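Local coordinates for succinate-semialdehyde dehydrogenase (Streptococcus pyogenes MGAS1882, PDB 4OGD), which probably oxidises succinic semialdehyde to succinate, using NADP+ as the cofactor, as a member of the aldehyde dehydrogenase family, at residues 202-207 / 444-449. Numbering follows the deposited sequence.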
ATOM      1  N   GLY A 202      -7.702  -7.321   2.597  1.00  6.12           N
ATOM      2  CA  GLY A 202      -6.328  -6.899   2.778  1.00  7.82           C
ATOM      3  C   GLY A 202      -5.506  -8.048   3.302  1.00  6.85           C
ATOM      4  O   GLY A 202      -6.025  -8.946   3.971  1.00  7.38           O
ATOM      5  N   VAL A 203      -4.218  -8.026   2.987  1.00  5.94           N
ATOM      6  CA  VAL A 203      -3.301  -9.039   3.490  1.00  6.24           C
ATOM      7  C   VAL A 203      -2.062  -8.356   4.057  1.00  7.34           C
ATOM      8  O   VAL A 203      -1.405  -7.577   3.371  1.00  6.57           O
ATOM      9  CB  VAL A 203      -2.867 -10.030   2.387  1.00  9.51           C
ATOM     10  CG1 VAL A 203      -2.010 -11.122   2.989  1.00  9.50           C
ATOM     11  CG2 VAL A 203      -4.088 -10.633   1.678  1.00  9.04           C
ATOM     12  N   CYS A 204      -1.744  -8.638   5.316  1.00  6.99           N
ATOM     13  CA  CYS A 204      -0.488  -8.155   5.884  1.00  6.28           C
ATOM     14  C   CYS A 204       0.408  -9.350   6.140  1.00  7.82           C
ATOM     15  O   CYS A 204      -0.007 -10.331   6.759  1.00  8.20           O
ATOM     16  CB  CYS A 204      -0.713  -7.342   7.171  1.00  6.15           C
ATOM     17  SG  CYS A 204      -1.748  -8.162   8.421  1.00  8.25           S
ATOM     18  N   LEU A 205       1.638  -9.280   5.651  1.00  6.21           N
ATOM     19  CA  LEU A 205       2.564 -10.382   5.834  1.00  6.07           C
ATOM     20  C   LEU A 205       3.861  -9.917   6.453  1.00  7.43           C
ATOM     21  O   LEU A 205       4.404  -8.875   6.089  1.00  7.06           O
ATOM     22  CB  LEU A 205       2.861 -11.069   4.493  1.00  8.44           C
ATOM     23  CG  LEU A 205       3.828 -12.261   4.518  1.00  8.13           C
ATOM     24  CD1 LEU A 205       3.411 -13.289   3.480  1.00  9.46           C
ATOM     25  CD2 LEU A 205       5.289 -11.848   4.278  1.00  7.92           C
ATOM     26  N   THR A 206       4.350 -10.723   7.385  1.00  6.52           N
ATOM     27  CA  THR A 206       5.703 -10.601   7.893  1.00  6.26           C
ATOM     28  C   THR A 206       6.367 -11.944   7.664  1.00  8.22           C
ATOM     29  O   THR A 206       5.803 -12.987   7.993  1.00  9.10           O
ATOM     30  CB  THR A 206       5.697 -10.270   9.388  1.00  7.14           C
ATOM     31  OG1 THR A 206       5.011  -9.026   9.584  1.00  6.44           O
ATOM     32  CG2 THR A 206       7.122 -10.126   9.894  1.00  7.92           C
ATOM     33  N   GLY A 207       7.550 -11.935   7.067  1.00  7.23           N
ATOM     34  CA  GLY A 207       8.231 -13.192   6.800  1.00  8.12           C
ATOM     35  C   GLY A 207       9.324 -13.032   5.772  1.00 12.01           C
ATOM     36  O   GLY A 207       9.985 -11.995   5.719  1.00 11.27           O
ATOM     37  N   THR A 444      -3.291   2.856   9.974  1.00  8.10           N
ATOM     38  CA  THR A 444      -4.163   3.160   8.833  1.00  6.56           C
ATOM     39  C   THR A 444      -4.029   2.240   7.622  1.00  8.08           C
ATOM     40  O   THR A 444      -4.684   2.470   6.608  1.00  8.84           O
ATOM     41  CB  THR A 444      -3.985   4.604   8.369  1.00 10.80           C
ATOM     42  OG1 THR A 444      -2.594   4.850   8.161  1.00 12.19           O
ATOM     43  CG2 THR A 444      -4.529   5.577   9.415  1.00 13.55           C
ATOM     44  N   SER A 445      -3.214   1.196   7.725  1.00  7.88           N
ATOM     45  CA  SER A 445      -2.912   0.370   6.558  1.00  7.80           C
ATOM     46  C   SER A 445      -4.151  -0.195   5.884  1.00  7.38           C
ATOM     47  O   SER A 445      -4.230  -0.209   4.654  1.00  8.76           O
ATOM     48  CB  SER A 445      -1.982  -0.779   6.931  1.00  9.74           C
ATOM     49  OG  SER A 445      -0.756  -0.270   7.407  1.00 11.24           O
ATOM     50  N   PHE A 446      -5.110  -0.651   6.684  1.00  7.19           N
ATOM     51  CA  PHE A 446      -6.326  -1.240   6.133  1.00  6.58           C
ATOM     52  C   PHE A 446      -7.585  -0.494   6.553  1.00  5.21           C
ATOM     53  O   PHE A 446      -8.665  -1.082   6.724  1.00  7.63           O
ATOM     54  CB  PHE A 446      -6.378  -2.740   6.444  1.00  6.66           C
ATOM     55  CG  PHE A 446      -5.170  -3.483   5.945  1.00  7.54           C
ATOM     56  CD1 PHE A 446      -5.030  -3.765   4.592  1.00  7.22           C
ATOM     57  CD2 PHE A 446      -4.156  -3.854   6.817  1.00  7.79           C
ATOM     58  CE1 PHE A 446      -3.924  -4.434   4.122  1.00  7.58           C
ATOM     59  CE2 PHE A 446      -3.031  -4.525   6.356  1.00 11.11           C
ATOM     60  CZ  PHE A 446      -2.911  -4.812   5.002  1.00  8.38           C
ATOM     61  N   VAL A 447      -7.441   0.819   6.700  1.00  5.57           N
ATOM     62  CA  VAL A 447      -8.601   1.667   6.945  1.00  8.30           C
ATOM     63  C   VAL A 447      -9.018   2.360   5.664  1.00  6.63           C
ATOM     64  O   VAL A 447      -8.187   2.657   4.795  1.00  8.95           O
ATOM     65  CB  VAL A 447      -8.358   2.728   8.050  1.00  9.07           C
ATOM     66  CG1 VAL A 447      -7.719   2.102   9.284  1.00  6.97           C
ATOM     67  CG2 VAL A 447      -7.542   3.884   7.530  1.00 14.02           C
ATOM     68  N   ASN A 448     -10.320   2.591   5.550  1.00  6.53           N
ATOM     69  CA  ASN A 448     -10.883   3.353   4.457  1.00  6.84           C
ATOM     70  C   ASN A 448     -10.846   4.802   4.891  1.00  7.06           C
ATOM     71  O   ASN A 448     -11.573   5.211   5.806  1.00  6.88           O
ATOM     72  CB  ASN A 448     -12.329   2.895   4.206  1.00  6.47           C
ATOM     73  CG  ASN A 448     -13.089   3.813   3.267  1.00  7.81           C
ATOM     74  OD1 ASN A 448     -12.506   4.686   2.623  1.00  6.41           O
ATOM     75  ND2 ASN A 448     -14.408   3.614   3.181  1.00  6.07           N
ATOM     76  N   GLU A 449      -9.978   5.566   4.250  1.00  5.63           N
ATOM     77  CA  GLU A 449      -9.946   7.010   4.447  1.00  5.94           C
ATOM     78  C   GLU A 449     -11.050   7.569   3.562  1.00  7.68           C
ATOM     79  O   GLU A 449     -10.897   7.697   2.350  1.00  7.26           O
ATOM     80  CB  GLU A 449      -8.562   7.568   4.109  1.00  7.07           C
ATOM     81  CG  GLU A 449      -7.492   7.113   5.115  1.00  8.41           C
ATOM     82  CD  GLU A 449      -6.122   6.878   4.497  1.00  9.34           C
ATOM     83  OE1 GLU A 449      -6.038   6.237   3.426  1.00 11.00           O
ATOM     84  OE2 GLU A 449      -5.111   7.327   5.087  1.00 14.28           O
TER
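The ring of Phe446 comes down obliquely on strand 200-206, and its far rim follows three consecutive residues. CE1 lies 3.7 Å from CA of Gly202, CZ meets the carbonyl O of Val203 at 3.5 Å, and CE2 touches CB of Cys204 at 3.7 Å. The sulfur stands farther back: SG of Cys204 is 5.5 Å from the centroid of the Phe446 ring and 58° off its normal, a slanting sulfur-aromatic contact. The bare CA of Gly202 also lies 3.8 Å from CD1 of Phe446, so this side of the ring rests directly on the backbone. How a single aromatic side chain can pack against a Rossmann-type sheet is well illustrated here, for strand 200-206 runs between the parallel strands 124-128 and 225-229, and the ring also packs on Ile125 and on Asn145 of helix 136-148. With chi1 at -56°, CG of Phe446 sits anti to its own carbonyl carbon, sending the ring to the sheet while the carbonyl O accepts hydrogen bonds from Thr122 and Asn150. A type I turn, Thr444 to Val447, carries the phenylalanine; the chain then leads into strand 448-455, where Asn448 ND2 donates a hydrogen bond to Thr409 O of the second subunit.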